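Local coordinates for N-acetylmuramoyl-L-alanine amidase domain-containing protein SAOUHSC_02979 (PDB 5T1Q), which probably works as a secreted cell-wall hydrolase with amidase activity, this chain being the part that pairs a glucosaminidase-family region with a CHAP domain, at residues A[15-20]-A[310-315]; A[52-57]-A[199-204]; A[106-111]-A[147-152]; A[125-130]-A[191-196]; A[241-246]-A[256-261]. All coordinates share one frame; numbering follows the deposited sequence. Where two conformers were deposited one is given.

Contact 1: A[15-20]-A[310-315]; sequences KSKPAQ and QHYGHV
Gln-20 and Tyr-312 make the tight part of this contact, their side chains running past one another in opposite directions with amide and ring planes 36° apart. The Gln-20 amide lies against the Tyr-312 methylene, NE2 coming within 3.5 Å of CB. With CG anti to the carbonyl carbon (chi1 -64°) and the chain straight beyond it, the amide brings OE1 to a hydrogen bond from Ala-275 N and NE2 to a weak one with a water. That water donates to Gly-313 O at 2.9 Å and lies 2.7 Å from His-314 ND1, at the edge of the imidazole and in its plane. His-314 NE2 is bonded to Glu-331. With nearby Cys-253 these residues have the arrangement of a Cys-His-Glu triad, consistent with the active site of a CHAP domain, so Gln-20, in the loop after helix 9-13, probably borders that site through the water. On the Tyr-312 ring, Pro-18 O comes in obliquely, 3.5 Å from CE2. The solvent side is looser. Lys-17 begins with CB 4.1 Å from Tyr-312 CE2, bends at chi3 (-72°), and brings NZ to a salt bridge with Asp-309. From there NZ is 5.2 Å from the centroid of the Tyr-312 ring, at most a weak cation-pi attraction. Lys-17 NZ also comes 3.5 Å from CB of the exposed His-311, the two side chains crossing at a slant.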
# COMPACT_ATOMS: atom_id res chain seq x y z
N LYS A 15 13.56 5.08 -14.80
CA LYS A 15 12.65 5.35 -13.68
C LYS A 15 11.77 6.58 -13.91
O LYS A 15 12.18 7.53 -14.57
CB LYS A 15 13.42 5.51 -12.36
CG LYS A 15 14.19 6.82 -12.21
CD LYS A 15 14.89 6.91 -10.87
CE LYS A 15 15.61 8.25 -10.72
NZ LYS A 15 16.21 8.41 -9.36
N SER A 16 10.58 6.57 -13.32
CA SER A 16 9.62 7.66 -13.48
C SER A 16 9.04 8.08 -12.16
O SER A 16 9.17 7.39 -11.16
CB SER A 16 8.45 7.20 -14.37
OG SER A 16 8.91 6.75 -15.64
N LYS A 17 8.39 9.24 -12.15
CA LYS A 17 7.64 9.65 -10.98
C LYS A 17 6.39 8.79 -10.98
O LYS A 17 5.93 8.40 -12.04
CB LYS A 17 7.31 11.14 -10.97
CG LYS A 17 8.48 12.00 -10.52
CD LYS A 17 8.07 13.41 -10.16
CE LYS A 17 7.71 14.22 -11.39
NZ LYS A 17 7.43 15.63 -11.03
N PRO A 18 5.88 8.43 -9.80
CA PRO A 18 4.67 7.61 -9.79
C PRO A 18 3.52 8.29 -10.50
O PRO A 18 3.28 9.48 -10.28
CB PRO A 18 4.37 7.46 -8.29
CG PRO A 18 5.71 7.56 -7.65
CD PRO A 18 6.39 8.64 -8.43
N ALA A 19 2.83 7.56 -11.36
CA ALA A 19 1.68 8.10 -12.07
C ALA A 19 0.52 8.36 -11.10
O ALA A 19 0.23 7.52 -10.25
CB ALA A 19 1.25 7.15 -13.18
N GLN A 20 -0.12 9.51 -11.23
CA GLN A 20 -1.28 9.89 -10.42
C GLN A 20 -2.61 9.66 -11.15
O GLN A 20 -3.69 9.81 -10.55
CB GLN A 20 -1.21 11.38 -10.06
CG GLN A 20 -0.03 11.78 -9.18
CD GLN A 20 -0.14 13.21 -8.69
OE1 GLN A 20 -1.00 13.97 -9.13
NE2 GLN A 20 0.74 13.58 -7.77
N GLN A 310 6.36 19.65 -8.39
CA GLN A 310 6.59 20.66 -9.44
C GLN A 310 5.83 20.47 -10.75
O GLN A 310 5.56 21.45 -11.43
CB GLN A 310 8.10 20.78 -9.73
CG GLN A 310 8.88 21.55 -8.66
CD GLN A 310 8.67 23.07 -8.72
OE1 GLN A 310 8.31 23.62 -9.76
NE2 GLN A 310 8.93 23.75 -7.60
N HIS A 311 5.50 19.23 -11.07
CA HIS A 311 4.77 18.92 -12.30
C HIS A 311 3.32 18.55 -12.01
O HIS A 311 2.41 19.09 -12.64
CB HIS A 311 5.47 17.78 -13.05
CG HIS A 311 4.64 17.14 -14.13
ND1 HIS A 311 3.88 17.87 -15.02
CD2 HIS A 311 4.53 15.85 -14.51
CE1 HIS A 311 3.29 17.04 -15.87
NE2 HIS A 311 3.68 15.81 -15.58
N TYR A 312 3.11 17.70 -11.02
CA TYR A 312 1.77 17.17 -10.73
C TYR A 312 0.93 17.91 -9.70
O TYR A 312 -0.26 17.69 -9.63
CB TYR A 312 1.84 15.71 -10.27
CG TYR A 312 2.36 14.70 -11.26
CD1 TYR A 312 1.98 14.73 -12.60
CD2 TYR A 312 3.12 13.62 -10.83
CE1 TYR A 312 2.42 13.77 -13.50
CE2 TYR A 312 3.55 12.64 -11.72
CZ TYR A 312 3.20 12.73 -13.05
OH TYR A 312 3.65 11.77 -13.94
N GLY A 313 1.54 18.75 -8.88
CA GLY A 313 0.80 19.38 -7.80
C GLY A 313 0.41 18.30 -6.80
O GLY A 313 1.04 17.25 -6.72
N HIS A 314 -0.67 18.53 -6.08
CA HIS A 314 -1.09 17.60 -5.07
C HIS A 314 -2.56 17.79 -4.76
O HIS A 314 -3.11 18.85 -5.03
CB HIS A 314 -0.23 17.84 -3.81
CG HIS A 314 -0.53 16.91 -2.69
ND1 HIS A 314 -0.32 15.55 -2.78
CD2 HIS A 314 -0.99 17.14 -1.44
CE1 HIS A 314 -0.67 14.98 -1.64
NE2 HIS A 314 -1.08 15.92 -0.81
N VAL A 315 -3.19 16.76 -4.23
CA VAL A 315 -4.57 16.82 -3.81
C VAL A 315 -4.71 16.09 -2.46
O VAL A 315 -4.08 15.06 -2.22
CB VAL A 315 -5.56 16.34 -4.91
CG1 VAL A 315 -5.41 14.85 -5.20
CG2 VAL A 315 -6.98 16.66 -4.54
O HOH W 1 1.23 14.94 -4.95

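Contact 2: A[52-57]-A[199-204]; sequences FNVVDS and LNSIIK
The flat carbonyl group of Phe-52 is met by Ser-201 from above its plane: OG stands 47° out of the plane and donates to Phe-52 O at 2.5 Å, short enough for the exact length to be doubtful. The Phe-52 ring turns away from the helix, and its neighbours are Phe-37 and Thr-39 of the adjoining strand. The hydroxyl is put in place by Ser-201 chi1 (179°), which sets OG opposite the backbone N and points it at the strand. Next along, Val-54 CG1 points to the helix. It touches Ser-201 OG at 3.3 Å and Ile-202 CG1 at 3.9 Å, while Val-54 N is bonded to Tyr-229 OH. The axes of strand 52-54 and helix 199-204 approach to 7.6 Å and cross at -50°. Strand 52-54 is an outermost strand of the mixed sheet that also holds the CHAP strands, so the contact joins an edge strand of that sheet to a helix of the glucosaminidase-family region. A hydroxyl bond to a strand carbonyl, flanked by a valine methyl group that also meets the CG1 methylene of Ile-202, implies a directional polar link in a buried apolar setting, with no charged group of either segment taking part.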
# COMPACT_ATOMS: atom_id res chain seq x y z
N PHE A 52 2.90 1.22 12.63
CA PHE A 52 1.92 1.53 11.60
C PHE A 52 0.69 0.69 11.82
O PHE A 52 0.77 -0.42 12.33
CB PHE A 52 2.48 1.27 10.19
CG PHE A 52 3.53 2.25 9.78
CD1 PHE A 52 3.20 3.57 9.53
CD2 PHE A 52 4.85 1.86 9.65
CE1 PHE A 52 4.17 4.49 9.17
CE2 PHE A 52 5.83 2.78 9.29
CZ PHE A 52 5.48 4.10 9.04
N ASN A 53 -0.46 1.24 11.49
CA ASN A 53 -1.70 0.52 11.56
C ASN A 53 -2.11 0.18 10.16
O ASN A 53 -2.01 1.02 9.26
CB ASN A 53 -2.81 1.34 12.21
CG ASN A 53 -2.66 1.44 13.71
OD1 ASN A 53 -1.71 0.90 14.29
ND2 ASN A 53 -3.60 2.09 14.35
N VAL A 54 -2.58 -1.04 10.00
CA VAL A 54 -3.11 -1.51 8.73
C VAL A 54 -4.48 -0.87 8.55
O VAL A 54 -5.13 -0.44 9.52
CB VAL A 54 -3.28 -3.05 8.70
CG1 VAL A 54 -2.00 -3.75 9.15
CG2 VAL A 54 -4.45 -3.51 9.58
N VAL A 55 -4.92 -0.80 7.30
CA VAL A 55 -6.28 -0.35 7.00
C VAL A 55 -7.10 -1.64 7.10
O VAL A 55 -6.98 -2.51 6.25
CB VAL A 55 -6.39 0.27 5.60
CG1 VAL A 55 -7.85 0.58 5.27
CG2 VAL A 55 -5.53 1.53 5.50
N ASP A 56 -7.88 -1.76 8.17
CA ASP A 56 -8.72 -2.94 8.44
C ASP A 56 -9.67 -3.19 7.26
O ASP A 56 -10.15 -2.24 6.64
CB ASP A 56 -9.49 -2.72 9.75
CG ASP A 56 -10.15 -3.99 10.28
OD1 ASP A 56 -9.63 -5.10 10.03
OD2 ASP A 56 -11.18 -3.86 10.98
N SER A 57 -9.95 -4.46 6.95
CA SER A 57 -10.75 -4.79 5.77
C SER A 57 -11.31 -6.21 5.79
O SER A 57 -10.65 -7.13 6.28
CB SER A 57 -9.86 -4.61 4.52
OG SER A 57 -10.50 -5.02 3.33
N LEU A 199 5.16 -5.27 7.81
CA LEU A 199 4.88 -6.69 7.99
C LEU A 199 4.48 -6.99 9.44
O LEU A 199 3.51 -7.71 9.68
CB LEU A 199 6.07 -7.56 7.59
CG LEU A 199 6.45 -7.62 6.11
CD1 LEU A 199 7.63 -8.56 5.91
CD2 LEU A 199 5.29 -8.06 5.23
N ASN A 200 5.21 -6.41 10.39
CA ASN A 200 4.92 -6.60 11.81
C ASN A 200 3.50 -6.14 12.12
O ASN A 200 2.77 -6.84 12.82
CB ASN A 200 5.96 -5.86 12.68
CG ASN A 200 7.37 -6.44 12.52
OD1 ASN A 200 7.54 -7.57 12.07
ND2 ASN A 200 8.37 -5.66 12.89
N SER A 201 3.10 -5.00 11.56
CA SER A 201 1.75 -4.48 11.76
C SER A 201 0.69 -5.46 11.26
O SER A 201 -0.34 -5.66 11.91
CB SER A 201 1.58 -3.14 11.05
OG SER A 201 0.26 -2.65 11.22
N ILE A 202 0.92 -6.05 10.09
CA ILE A 202 -0.01 -7.01 9.51
C ILE A 202 -0.09 -8.28 10.38
O ILE A 202 -1.17 -8.77 10.69
CB ILE A 202 0.39 -7.38 8.07
CG1 ILE A 202 0.31 -6.15 7.16
CG2 ILE A 202 -0.51 -8.49 7.53
CD1 ILE A 202 0.94 -6.32 5.79
N ILE A 203 1.07 -8.79 10.77
CA ILE A 203 1.15 -10.01 11.57
C ILE A 203 0.41 -9.86 12.89
O ILE A 203 -0.36 -10.75 13.28
CB ILE A 203 2.61 -10.42 11.82
CG1 ILE A 203 3.27 -10.81 10.48
CG2 ILE A 203 2.69 -11.58 12.81
CD1 ILE A 203 4.76 -10.97 10.55
N LYS A 204 0.66 -8.75 13.57
CA LYS A 204 0.04 -8.48 14.85
C LYS A 204 -1.48 -8.36 14.76
O LYS A 204 -2.20 -9.10 15.43
CB LYS A 204 0.62 -7.19 15.43
CG LYS A 204 0.05 -6.79 16.78
CD LYS A 204 0.73 -5.53 17.29
CE LYS A 204 0.11 -5.05 18.59
NZ LYS A 204 0.69 -3.75 19.02

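Contact 3: A[106-111]-A[147-152]; sequences HNLFGI and ESLKDY
Ser-148 OG, placed anti to the backbone nitrogen (chi1 -179°) and thereby directed at the loop, is held from two directions: Leu-108 N donates to it almost straight, at 3.1 Å and 168°, and a water lies 2.7 Å away. The same water donates to Asn-107 OD1, linking the helix to the interior of the loop. That oxygen also accepts from Ile-111 N, with a weaker bond from Phe-109 N, while Asn-107 ND2 returns a bond to Ile-111 O at 2.9 Å. The side chain thus braces the turn of 107-111 from within and fixes the orientation of its own amide. Beside these polar bonds, Phe-109 and Tyr-152 form an offset stack, centroids 4.4 Å apart and planes 22° from parallel. Tyr-152 CB lies over the centre of the Phe-109 face as a CH-pi contact, 3.8 Å from the centroid, and the tyrosine ring continues past the CD2-CE2 side. Ser-148 OG and Leu-149 CD2 occupy the edge of the Phe-109 ring, the latter 3.9 Å from CZ. Ile-111 puts CD1 on Tyr-152 CA, also at 3.9 Å. In this lysozyme-clan region the loop is thereby fixed to helix 145-158. Helix 82-93 covers the aromatic pair with Met-85 and takes the Tyr-152 hydroxyl on Gln-88, helix 58-78 backs Leu-149, and strand 131-140 pairs with Ile-111 through Arg-140.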
# COMPACT_ATOMS: atom_id res chain seq x y z
N HIS A 106 -1.75 -14.19 -11.10
CA HIS A 106 -1.69 -15.00 -9.87
C HIS A 106 -0.41 -14.85 -8.99
O HIS A 106 -0.12 -15.73 -8.18
CB HIS A 106 -1.88 -16.49 -10.22
CG HIS A 106 -3.14 -16.78 -11.00
ND1 HIS A 106 -3.13 -17.05 -12.35
CD2 HIS A 106 -4.43 -16.87 -10.60
CE1 HIS A 106 -4.37 -17.29 -12.76
NE2 HIS A 106 -5.17 -17.19 -11.72
N ASN A 107 0.32 -13.75 -9.15
CA ASN A 107 1.56 -13.51 -8.41
C ASN A 107 1.20 -12.77 -7.11
O ASN A 107 0.95 -11.56 -7.11
CB ASN A 107 2.51 -12.71 -9.30
CG ASN A 107 3.91 -12.52 -8.70
OD1 ASN A 107 4.13 -12.71 -7.51
ND2 ASN A 107 4.85 -12.14 -9.55
N LEU A 108 1.17 -13.51 -6.01
CA LEU A 108 0.77 -12.98 -4.71
C LEU A 108 1.87 -12.30 -3.90
O LEU A 108 1.56 -11.55 -2.96
CB LEU A 108 0.21 -14.10 -3.85
CG LEU A 108 -0.95 -14.90 -4.40
CD1 LEU A 108 -1.37 -15.91 -3.35
CD2 LEU A 108 -2.10 -13.99 -4.77
N PHE A 109 3.13 -12.55 -4.25
CA PHE A 109 4.25 -12.02 -3.48
C PHE A 109 5.09 -10.96 -4.17
O PHE A 109 6.13 -10.56 -3.64
CB PHE A 109 5.14 -13.20 -3.06
CG PHE A 109 4.42 -14.20 -2.23
CD1 PHE A 109 3.67 -15.20 -2.82
CD2 PHE A 109 4.44 -14.11 -0.85
CE1 PHE A 109 2.97 -16.10 -2.05
CE2 PHE A 109 3.74 -15.02 -0.08
CZ PHE A 109 3.00 -16.01 -0.68
N GLY A 110 4.64 -10.50 -5.33
CA GLY A 110 5.39 -9.49 -6.07
C GLY A 110 6.80 -9.93 -6.44
O GLY A 110 7.75 -9.15 -6.37
N ILE A 111 6.93 -11.19 -6.84
CA ILE A 111 8.23 -11.74 -7.21
C ILE A 111 8.51 -11.39 -8.67
O ILE A 111 7.71 -11.71 -9.54
CB ILE A 111 8.30 -13.27 -7.01
CG1 ILE A 111 7.89 -13.63 -5.58
CG2 ILE A 111 9.71 -13.79 -7.30
CD1 ILE A 111 7.88 -15.12 -5.30
N GLU A 147 1.09 -22.32 -7.70
CA GLU A 147 2.49 -22.17 -8.07
C GLU A 147 3.14 -20.92 -7.47
O GLU A 147 4.36 -20.87 -7.35
CB GLU A 147 2.69 -22.18 -9.60
CG GLU A 147 2.33 -23.48 -10.33
CD GLU A 147 0.83 -23.65 -10.62
OE1 GLU A 147 0.41 -24.78 -10.95
OE2 GLU A 147 0.08 -22.65 -10.54
N SER A 148 2.34 -19.92 -7.11
CA SER A 148 2.86 -18.69 -6.50
C SER A 148 3.36 -18.96 -5.08
O SER A 148 4.47 -18.57 -4.72
CB SER A 148 1.80 -17.59 -6.49
OG SER A 148 2.30 -16.39 -5.91
N LEU A 149 2.52 -19.62 -4.28
CA LEU A 149 2.87 -19.99 -2.90
C LEU A 149 4.11 -20.88 -2.87
O LEU A 149 4.99 -20.71 -2.01
CB LEU A 149 1.70 -20.73 -2.25
CG LEU A 149 0.38 -19.97 -2.05
CD1 LEU A 149 -0.79 -20.92 -1.83
CD2 LEU A 149 0.49 -18.98 -0.90
N LYS A 150 4.16 -21.85 -3.79
CA LYS A 150 5.29 -22.78 -3.93
C LYS A 150 6.55 -22.00 -4.33
O LYS A 150 7.63 -22.22 -3.78
CB LYS A 150 4.94 -23.85 -4.98
CG LYS A 150 6.01 -24.89 -5.34
CD LYS A 150 6.39 -25.79 -4.17
CE LYS A 150 6.85 -27.17 -4.64
NZ LYS A 150 7.99 -27.15 -5.61
N ASP A 151 6.40 -21.07 -5.27
CA ASP A 151 7.55 -20.32 -5.78
C ASP A 151 8.14 -19.38 -4.72
O ASP A 151 9.35 -19.13 -4.69
CB ASP A 151 7.18 -19.57 -7.06
CG ASP A 151 8.39 -19.18 -7.88
OD1 ASP A 151 9.38 -19.93 -7.89
OD2 ASP A 151 8.34 -18.12 -8.55
N TYR A 152 7.29 -18.86 -3.83
CA TYR A 152 7.77 -18.02 -2.73
C TYR A 152 8.65 -18.85 -1.80
O TYR A 152 9.73 -18.42 -1.43
CB TYR A 152 6.60 -17.44 -1.91
CG TYR A 152 7.03 -16.81 -0.60
CD1 TYR A 152 7.48 -15.49 -0.56
CD2 TYR A 152 7.01 -17.54 0.59
CE1 TYR A 152 7.88 -14.91 0.63
CE2 TYR A 152 7.42 -16.97 1.78
CZ TYR A 152 7.85 -15.66 1.80
OH TYR A 152 8.25 -15.09 2.98
O HOH W 2 4.80 -15.46 -6.16

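Contact 4: A[125-130]-A[191-196]; sequences LEADGN and TDPNYA
Ala-127, near the end of strand 119-128, and Gly-129, just beyond it, run beside Thr-191 to Pro-193, where the chain enters a type I turn from Asp-192 to Tyr-195 and then helix 195-205. Thr-191 makes the polar junction through one atom. Its OG1 donates to Glu-126 OE1 at 2.6 Å, using the carboxylate's anti lone pair, and accepts from Ala-127 N at 3.2 Å and 154°. With chi1 at 57°, OG1 lies between the backbone N and the carbonyl carbon and faces the strand, while CG2 also closes on Glu-126 OE1 at 3.2 Å. The Glu-126 chain, crossing Thr-191 at about a right angle, bends at chi2 (-70°) to bring its carboxylate back to the hydroxyl. The side chain also touches Tyr-133 and Ile-135 of the partner strand. The two strands form a beta-hairpin in the glucosaminidase-family region, and Gly-129, in its connection, touches the proline. Pro-193 sets CD 3.9 Å from Ala-127 CB, an apolar touch, and CG 3.6 Å from Gly-129 O, a plain carbon-to-oxygen packing contact at the exposed end. Asp-192 closes an Asx turn: OD1 takes Asn-194 N at 3.0 Å from above the carboxylate plane, and OD2 forms a salt bridge with Lys-198 of helix 195-205.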
# COMPACT_ATOMS: atom_id res chain seq x y z
N LEU A 125 6.21 0.47 -7.44
CA LEU A 125 6.67 1.61 -6.66
C LEU A 125 7.87 1.27 -5.79
O LEU A 125 7.93 0.21 -5.15
CB LEU A 125 5.53 2.13 -5.79
CG LEU A 125 4.27 2.53 -6.56
CD1 LEU A 125 3.12 2.80 -5.60
CD2 LEU A 125 4.54 3.73 -7.46
N GLU A 126 8.81 2.19 -5.77
CA GLU A 126 10.04 2.04 -5.04
C GLU A 126 10.25 3.30 -4.21
O GLU A 126 9.55 4.31 -4.39
CB GLU A 126 11.20 1.89 -6.03
CG GLU A 126 11.06 0.79 -7.09
CD GLU A 126 11.17 -0.62 -6.55
OE1 GLU A 126 11.52 -0.81 -5.36
OE2 GLU A 126 10.91 -1.57 -7.33
N ALA A 127 11.23 3.24 -3.32
CA ALA A 127 11.54 4.38 -2.48
C ALA A 127 13.03 4.42 -2.15
O ALA A 127 13.67 3.39 -1.99
CB ALA A 127 10.71 4.31 -1.20
N ASP A 128 13.57 5.64 -2.14
CA ASP A 128 14.95 5.93 -1.74
C ASP A 128 14.71 6.85 -0.54
O ASP A 128 14.74 8.08 -0.65
CB ASP A 128 15.71 6.62 -2.89
CG ASP A 128 17.15 6.98 -2.53
OD1 ASP A 128 17.65 6.53 -1.47
OD2 ASP A 128 17.79 7.70 -3.32
N GLY A 129 14.38 6.22 0.59
CA GLY A 129 14.01 6.95 1.80
C GLY A 129 12.60 7.49 1.58
O GLY A 129 11.64 6.71 1.46
N ASN A 130 12.47 8.81 1.50
CA ASN A 130 11.18 9.46 1.24
C ASN A 130 11.03 9.89 -0.24
O ASN A 130 10.01 10.46 -0.61
CB ASN A 130 10.97 10.66 2.18
CG ASN A 130 12.09 11.68 2.08
OD1 ASN A 130 13.26 11.33 1.92
ND2 ASN A 130 11.73 12.96 2.19
N THR A 191 12.57 -2.14 -1.47
CA THR A 191 13.27 -0.88 -1.25
C THR A 191 12.56 -0.04 -0.17
O THR A 191 13.16 0.85 0.44
CB THR A 191 13.35 -0.08 -2.55
OG1 THR A 191 12.03 0.14 -3.04
CG2 THR A 191 14.15 -0.83 -3.59
N ASP A 192 11.29 -0.33 0.04
CA ASP A 192 10.46 0.36 1.03
C ASP A 192 11.16 0.32 2.39
O ASP A 192 11.30 -0.75 2.97
CB ASP A 192 9.07 -0.33 1.08
CG ASP A 192 8.07 0.38 1.99
OD1 ASP A 192 8.45 1.27 2.79
OD2 ASP A 192 6.87 0.03 1.90
N PRO A 193 11.57 1.49 2.91
CA PRO A 193 12.31 1.51 4.18
C PRO A 193 11.46 1.20 5.41
O PRO A 193 12.02 1.08 6.50
CB PRO A 193 12.85 2.95 4.24
CG PRO A 193 11.84 3.75 3.50
CD PRO A 193 11.29 2.86 2.42
N ASN A 194 10.14 1.08 5.25
CA ASN A 194 9.26 0.71 6.35
C ASN A 194 8.76 -0.71 6.18
O ASN A 194 7.80 -1.10 6.84
CB ASN A 194 8.05 1.66 6.42
CG ASN A 194 8.44 3.09 6.73
OD1 ASN A 194 7.96 4.02 6.08
ND2 ASN A 194 9.28 3.28 7.73
N TYR A 195 9.42 -1.50 5.33
CA TYR A 195 8.94 -2.85 5.04
C TYR A 195 8.71 -3.72 6.29
O TYR A 195 7.61 -4.27 6.47
CB TYR A 195 9.88 -3.55 4.05
CG TYR A 195 9.22 -4.68 3.28
CD1 TYR A 195 8.29 -4.41 2.28
CD2 TYR A 195 9.58 -6.00 3.49
CE1 TYR A 195 7.69 -5.42 1.55
CE2 TYR A 195 8.99 -7.03 2.77
CZ TYR A 195 8.05 -6.75 1.80
OH TYR A 195 7.47 -7.78 1.08
N ALA A 196 9.71 -3.78 7.17
CA ALA A 196 9.61 -4.60 8.39
C ALA A 196 8.47 -4.16 9.30
O ALA A 196 7.68 -4.98 9.75
CB ALA A 196 10.92 -4.60 9.16

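Contact 5: A[241-246]-A[256-261]; sequences EVSDSM and YVYNRM
Tyr-258 reaches from helix 253-262 to the loop 241-246. Its CB leads into CG anti to the backbone N (chi1 174°), which carries the ring toward the loop; the first atom to meet it is CE1, 3.7 Å from Ser-243 OG, which lies at the ring edge and near its plane. At the tip, OH stands 3.6 Å from Ser-245 OG, which comes in obliquely, and it also has a weak hydrogen bond with Lys-262 NZ. Pro-247 touches the same side chain. Ser-243 in turn bonds weakly to Ser-245 O, tying the loop's two serines together, although Val-242 to Asp-244 are poorly ordered. One residue along the helix, the buried Asn-259 is the residue most covered here, its side-chain end coming near Glu-241 to Ser-243. Val-242 CG2 lies 4.0 Å from Asn-259 O, a light packing contact on the exposed side. The opposite flank of the helix, with Val-257 and Met-261 (a selenomethionine), packs on strands 298-301 and 314-321. A helix headed by Cys-253 and laid against an antiparallel sheet is consistent with the papain-like core expected of a CHAP domain, and this loop covers its outer side.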
# COMPACT_ATOMS: atom_id res chain seq x y z
N GLU A 241 -11.27 1.45 2.45
CA GLU A 241 -11.38 1.40 1.00
C GLU A 241 -12.83 1.02 0.72
O GLU A 241 -13.30 -0.03 1.16
CB GLU A 241 -10.38 0.37 0.44
CG GLU A 241 -10.23 0.32 -1.08
CD GLU A 241 -9.01 -0.49 -1.53
OE1 GLU A 241 -7.95 -0.45 -0.84
OE2 GLU A 241 -9.09 -1.15 -2.59
N VAL A 242 -13.54 1.90 0.03
CA VAL A 242 -14.97 1.72 -0.21
C VAL A 242 -15.26 0.97 -1.51
O VAL A 242 -15.73 -0.17 -1.50
CB VAL A 242 -15.69 3.10 -0.26
CG1 VAL A 242 -17.20 2.93 -0.42
CG2 VAL A 242 -15.36 3.92 0.98
N SER A 243 -14.95 1.63 -2.62
CA SER A 243 -15.26 1.10 -3.94
C SER A 243 -14.38 -0.07 -4.39
O SER A 243 -13.32 -0.34 -3.81
CB SER A 243 -15.17 2.23 -4.98
OG SER A 243 -13.86 2.77 -5.03
N ASP A 244 -14.87 -0.75 -5.41
CA ASP A 244 -14.17 -1.84 -6.06
C ASP A 244 -13.45 -1.24 -7.27
O ASP A 244 -12.32 -1.64 -7.58
CB ASP A 244 -15.16 -2.91 -6.51
CG ASP A 244 -16.06 -3.40 -5.37
OD1 ASP A 244 -15.66 -3.29 -4.19
OD2 ASP A 244 -17.17 -3.89 -5.67
N SER A 245 -14.11 -0.29 -7.94
CA SER A 245 -13.55 0.41 -9.11
C SER A 245 -12.23 1.12 -8.78
O SER A 245 -11.94 1.42 -7.61
CB SER A 245 -14.55 1.42 -9.68
OG SER A 245 -14.80 2.47 -8.76
N MSE A 246 -11.45 1.41 -9.82
CA MSE A 246 -10.14 2.03 -9.68
C MSE A 246 -9.95 3.14 -10.68
O MSE A 246 -9.28 2.95 -11.69
CB MSE A 246 -9.14 0.92 -9.95
CG MSE A 246 -7.73 1.29 -9.49
SE MSE A 246 -7.63 1.28 -7.53
CE MSE A 246 -8.90 -0.17 -7.14
N TYR A 256 -6.54 8.41 -3.16
CA TYR A 256 -6.91 8.55 -1.76
C TYR A 256 -8.09 9.50 -1.59
O TYR A 256 -9.04 9.17 -0.88
CB TYR A 256 -5.71 8.98 -0.87
CG TYR A 256 -6.15 9.28 0.53
CD1 TYR A 256 -6.33 8.24 1.46
CD2 TYR A 256 -6.46 10.59 0.93
CE1 TYR A 256 -6.77 8.51 2.74
CE2 TYR A 256 -6.93 10.86 2.21
CZ TYR A 256 -7.08 9.82 3.11
OH TYR A 256 -7.52 10.08 4.37
N VAL A 257 -8.03 10.66 -2.24
CA VAL A 257 -9.12 11.63 -2.11
C VAL A 257 -10.46 11.09 -2.68
O VAL A 257 -11.53 11.31 -2.09
CB VAL A 257 -8.75 12.99 -2.72
CG1 VAL A 257 -9.91 13.96 -2.58
CG2 VAL A 257 -7.49 13.55 -2.06
N TYR A 258 -10.40 10.40 -3.81
CA TYR A 258 -11.56 9.77 -4.40
C TYR A 258 -12.23 8.83 -3.39
O TYR A 258 -13.44 8.92 -3.16
CB TYR A 258 -11.17 9.01 -5.67
CG TYR A 258 -12.30 8.20 -6.29
CD1 TYR A 258 -12.56 6.88 -5.87
CD2 TYR A 258 -13.10 8.73 -7.30
CE1 TYR A 258 -13.60 6.14 -6.43
CE2 TYR A 258 -14.14 7.99 -7.86
CZ TYR A 258 -14.38 6.71 -7.42
OH TYR A 258 -15.41 5.98 -8.00
N ASN A 259 -11.42 7.96 -2.78
CA ASN A 259 -11.93 6.99 -1.79
C ASN A 259 -12.39 7.62 -0.49
O ASN A 259 -13.46 7.29 0.02
CB ASN A 259 -10.90 5.89 -1.51
CG ASN A 259 -10.83 4.86 -2.63
OD1 ASN A 259 -10.01 4.96 -3.53
ND2 ASN A 259 -11.76 3.93 -2.63
N ARG A 260 -11.62 8.56 0.03
CA ARG A 260 -11.98 9.19 1.29
C ARG A 260 -13.30 9.93 1.15
O ARG A 260 -14.13 9.89 2.06
CB ARG A 260 -10.86 10.13 1.76
CG ARG A 260 -11.11 10.83 3.09
CD ARG A 260 -11.30 9.85 4.22
NE ARG A 260 -11.36 10.49 5.52
CZ ARG A 260 -11.59 9.85 6.67
NH1 ARG A 260 -11.80 8.54 6.68
NH2 ARG A 260 -11.62 10.54 7.81
N MSE A 261 -13.51 10.58 0.00
CA MSE A 261 -14.77 11.32 -0.25
C MSE A 261 -15.95 10.37 -0.26
O MSE A 261 -17.03 10.71 0.23
CB MSE A 261 -14.72 12.08 -1.58
CG MSE A 261 -13.90 13.36 -1.44
SE MSE A 261 -13.81 14.29 -3.18
CE MSE A 261 -15.40 15.36 -2.79

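Contact 3 and contact 2 are the buried ones, but contact 3 combines an aromatic stack with a serine and a water, whereas contact 2 rests on one hydroxyl bond and a small valine-isoleucine touch. Contacts 1, 4 and 5 are partly buried, with exposed residues at their margins. Contacts 3 and 4 stay within the glucosaminidase-family region, and contact 5 within the CHAP range. Contacts 2 and 4 share helix 195-205 and touch where Phe-52 packs on Asn-194. Pro-18 packs on Leu-125, joining contacts 1 and 4, and Val-315 on Val-257, joining 1 and 5. Contact 1 has the exposed Lys-17, paired with Asp-309 outside its segments, and contact 4 a carboxylate, Glu-126, accepting from a threonine hydroxyl.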